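Side-chain contact in 3-oxoacyl-[acyl-carrier-protein] synthase (Arabidopsis thaliana, PDB 2IX4), which catalyses the condensation steps of mitochondrial fatty acid synthesis, lengthening acyl chains by two carbons taken from malonyl-ACP: residues T301-Q306 and N423-F428. Numbering follows the deposited sequence.
Sequences TRALRQ and NASLLF
A303 and L427 bring helix 294-307 against strand 422-429 in the thiolase fold, illustrating how a small helix residue, here A303, lets a helix sit close over a β-sheet. The axes of the two short segments approach to 7.8 Å, and their N-to-C directions differ by 33°, so helix and strand run roughly the same way; the CA atoms of A303 and L427 are 6.1 Å apart.

The apolar packing centres on the A303 methyl, which faces the strand and sits 4.2 Å from L427 CB and 4.1 Å from S425 CB. In L427, CG anti to the backbone N (chi1 -180°) carries the isobutyl end out towards the helix, where CD2 lies alongside its backbone near L304 CA and meets L304 CD2 at 4.2 Å. L304 starts out directed away from the strand, yet its end swings back to make this methyl-to-methyl contact; M413 of the adjoining strand touches both leucines. On the reverse face of the sheet, L426 packs against helices 181-195 and 364-378.

S425 OG is hydrogen-bonded to OD1 of N415, one of the residues at the potassium site. Backbone oxygens border the apolar patch: L427 CD2 lies 3.8 Å from A303 O, and A303 CB stands 3.5 Å from S425 O.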
ATOM      1  N   THR A 301      -2.615   3.508 -23.093  1.00 18.80           N
ATOM      2  CA  THR A 301      -2.382   2.549 -24.168  1.00 18.99           C
ATOM      3  C   THR A 301      -2.510   1.102 -23.681  1.00 18.82           C
ATOM      4  O   THR A 301      -3.094   0.255 -24.368  1.00 18.68           O
ATOM      5  CB  THR A 301      -0.995   2.774 -24.811  1.00 18.99           C
ATOM      6  OG1 THR A 301      -0.940   4.106 -25.332  1.00 19.91           O
ATOM      7  CG2 THR A 301      -0.748   1.794 -25.943  1.00 19.73           C
ATOM      8  N   ARG A 302      -1.977   0.839 -22.490  1.00 18.67           N
ATOM      9  CA  ARG A 302      -1.996  -0.499 -21.901  1.00 18.53           C
ATOM     10  C   ARG A 302      -3.402  -0.958 -21.526  1.00 18.80           C
ATOM     11  O   ARG A 302      -3.747  -2.121 -21.731  1.00 18.67           O
ATOM     12  CB  ARG A 302      -1.043  -0.578 -20.707  1.00 18.37           C
ATOM     13  CG  ARG A 302       0.411  -0.755 -21.141  1.00 17.13           C
ATOM     14  CD  ARG A 302       1.400  -0.284 -20.094  1.00 16.00           C
ATOM     15  NE  ARG A 302       2.774  -0.352 -20.601  1.00 14.52           N
ATOM     16  CZ  ARG A 302       3.862  -0.040 -19.901  1.00 14.70           C
ATOM     17  NH1 ARG A 302       3.761   0.368 -18.642  1.00 13.90           N
ATOM     18  NH2 ARG A 302       5.062  -0.139 -20.465  1.00 13.91           N
ATOM     19  N   ALA A 303      -4.207  -0.040 -20.994  1.00 19.18           N
ATOM     20  CA  ALA A 303      -5.607  -0.323 -20.676  1.00 19.70           C
ATOM     21  C   ALA A 303      -6.412  -0.630 -21.944  1.00 20.18           C
ATOM     22  O   ALA A 303      -7.222  -1.558 -21.960  1.00 20.30           O
ATOM     23  CB  ALA A 303      -6.226   0.840 -19.909  1.00 19.55           C
ATOM     24  N   LEU A 304      -6.171   0.148 -23.000  1.00 20.76           N
ATOM     25  CA  LEU A 304      -6.785  -0.074 -24.314  1.00 21.54           C
ATOM     26  C   LEU A 304      -6.428  -1.438 -24.894  1.00 22.12           C
ATOM     27  O   LEU A 304      -7.308  -2.193 -25.319  1.00 21.87           O
ATOM     28  CB  LEU A 304      -6.356   1.018 -25.302  1.00 21.51           C
ATOM     29  CG  LEU A 304      -7.133   2.336 -25.314  1.00 21.77           C
ATOM     30  CD1 LEU A 304      -6.371   3.399 -26.096  1.00 22.18           C
ATOM     31  CD2 LEU A 304      -8.519   2.128 -25.904  1.00 21.82           C
ATOM     32  N   ARG A 305      -5.128  -1.737 -24.912  1.00 22.74           N
ATOM     33  CA  ARG A 305      -4.608  -2.995 -25.441  1.00 23.56           C
ATOM     34  C   ARG A 305      -5.238  -4.218 -24.765  1.00 23.51           C
ATOM     35  O   ARG A 305      -5.582  -5.188 -25.438  1.00 23.43           O
ATOM     36  CB  ARG A 305      -3.075  -3.022 -25.338  1.00 23.87           C
ATOM     37  CG  ARG A 305      -2.374  -4.208 -26.009  1.00 26.28           C
ATOM     38  CD  ARG A 305      -2.732  -4.364 -27.488  1.00 30.18           C
ATOM     39  NE  ARG A 305      -3.994  -5.086 -27.665  1.00 33.06           N
ATOM     40  CZ  ARG A 305      -4.510  -5.451 -28.837  1.00 34.31           C
ATOM     41  NH1 ARG A 305      -3.878  -5.173 -29.973  1.00 34.78           N
ATOM     42  NH2 ARG A 305      -5.665  -6.104 -28.869  1.00 34.74           N
ATOM     43  N   GLN A 306      -5.403  -4.148 -23.444  1.00 23.54           N
ATOM     44  CA  GLN A 306      -6.026  -5.222 -22.665  1.00 23.64           C
ATOM     45  C   GLN A 306      -7.494  -5.453 -23.028  1.00 23.96           C
ATOM     46  O   GLN A 306      -7.967  -6.593 -23.025  1.00 23.89           O
ATOM     47  CB  GLN A 306      -5.922  -4.927 -21.164  1.00 23.57           C
ATOM     48  CG  GLN A 306      -4.526  -5.070 -20.578  1.00 23.05           C
ATOM     49  CD  GLN A 306      -4.423  -4.481 -19.183  1.00 22.32           C
ATOM     50  OE1 GLN A 306      -5.359  -4.576 -18.388  1.00 22.15           O
ATOM     51  NE2 GLN A 306      -3.284  -3.866 -18.880  1.00 21.68           N
ATOM     52  N   ASN A 423       1.379   5.516 -12.346  1.00 20.92           N
ATOM     53  CA  ASN A 423       0.206   5.756 -13.191  1.00 20.60           C
ATOM     54  C   ASN A 423      -0.691   4.547 -13.324  1.00 20.59           C
ATOM     55  O   ASN A 423      -0.215   3.428 -13.497  1.00 20.58           O
ATOM     56  CB  ASN A 423       0.631   6.198 -14.590  1.00 20.26           C
ATOM     57  CG  ASN A 423       1.556   7.384 -14.564  1.00 20.50           C
ATOM     58  OD1 ASN A 423       1.251   8.405 -13.949  1.00 20.65           O
ATOM     59  ND2 ASN A 423       2.695   7.262 -15.233  1.00 19.01           N
ATOM     60  N   ALA A 424      -1.994   4.790 -13.254  1.00 20.72           N
ATOM     61  CA  ALA A 424      -2.988   3.766 -13.531  1.00 21.01           C
ATOM     62  C   ALA A 424      -4.078   4.322 -14.436  1.00 21.17           C
ATOM     63  O   ALA A 424      -4.411   5.509 -14.374  1.00 21.32           O
ATOM     64  CB  ALA A 424      -3.584   3.232 -12.241  1.00 20.91           C
ATOM     65  N   SER A 425      -4.616   3.457 -15.286  1.00 21.22           N
ATOM     66  CA  SER A 425      -5.737   3.804 -16.139  1.00 21.35           C
ATOM     67  C   SER A 425      -6.729   2.648 -16.116  1.00 21.27           C
ATOM     68  O   SER A 425      -6.384   1.520 -16.467  1.00 21.39           O
ATOM     69  CB  SER A 425      -5.252   4.090 -17.559  1.00 21.43           C
ATOM     70  OG  SER A 425      -6.181   4.890 -18.263  1.00 22.32           O
ATOM     71  N   LEU A 426      -7.949   2.928 -15.669  1.00 21.23           N
ATOM     72  CA  LEU A 426      -9.001   1.915 -15.603  1.00 21.32           C
ATOM     73  C   LEU A 426      -9.988   2.111 -16.740  1.00 21.51           C
ATOM     74  O   LEU A 426     -10.485   3.216 -16.947  1.00 21.60           O
ATOM     75  CB  LEU A 426      -9.740   1.971 -14.258  1.00 21.30           C
ATOM     76  CG  LEU A 426      -8.959   1.691 -12.967  1.00 21.12           C
ATOM     77  CD1 LEU A 426      -9.843   1.949 -11.757  1.00 21.19           C
ATOM     78  CD2 LEU A 426      -8.402   0.268 -12.939  1.00 21.48           C
ATOM     79  N   LEU A 427     -10.269   1.037 -17.475  1.00 21.69           N
ATOM     80  CA  LEU A 427     -11.186   1.102 -18.608  1.00 21.69           C
ATOM     81  C   LEU A 427     -12.398   0.199 -18.406  1.00 21.78           C
ATOM     82  O   LEU A 427     -12.268  -1.022 -18.266  1.00 21.70           O
ATOM     83  CB  LEU A 427     -10.459   0.783 -19.924  1.00 21.83           C
ATOM     84  CG  LEU A 427     -11.244   0.804 -21.245  1.00 22.22           C
ATOM     85  CD1 LEU A 427     -12.023   2.104 -21.434  1.00 23.38           C
ATOM     86  CD2 LEU A 427     -10.310   0.579 -22.418  1.00 22.46           C
ATOM     87  N   PHE A 428     -13.570   0.825 -18.387  1.00 21.88           N
ATOM     88  CA  PHE A 428     -14.839   0.129 -18.198  1.00 22.10           C
ATOM     89  C   PHE A 428     -15.634   0.122 -19.496  1.00 22.45           C
ATOM     90  O   PHE A 428     -15.459   0.997 -20.345  1.00 22.14           O
ATOM     91  CB  PHE A 428     -15.664   0.804 -17.099  1.00 21.91           C
ATOM     92  CG  PHE A 428     -14.993   0.823 -15.757  1.00 21.44           C
ATOM     93  CD1 PHE A 428     -14.125   1.855 -15.413  1.00 20.78           C
ATOM     94  CD2 PHE A 428     -15.237  -0.187 -14.833  1.00 21.07           C
ATOM     95  CE1 PHE A 428     -13.499   1.875 -14.174  1.00 20.81           C
ATOM     96  CE2 PHE A 428     -14.621  -0.175 -13.590  1.00 21.12           C
ATOM     97  CZ  PHE A 428     -13.751   0.861 -13.258  1.00 20.98           C
TER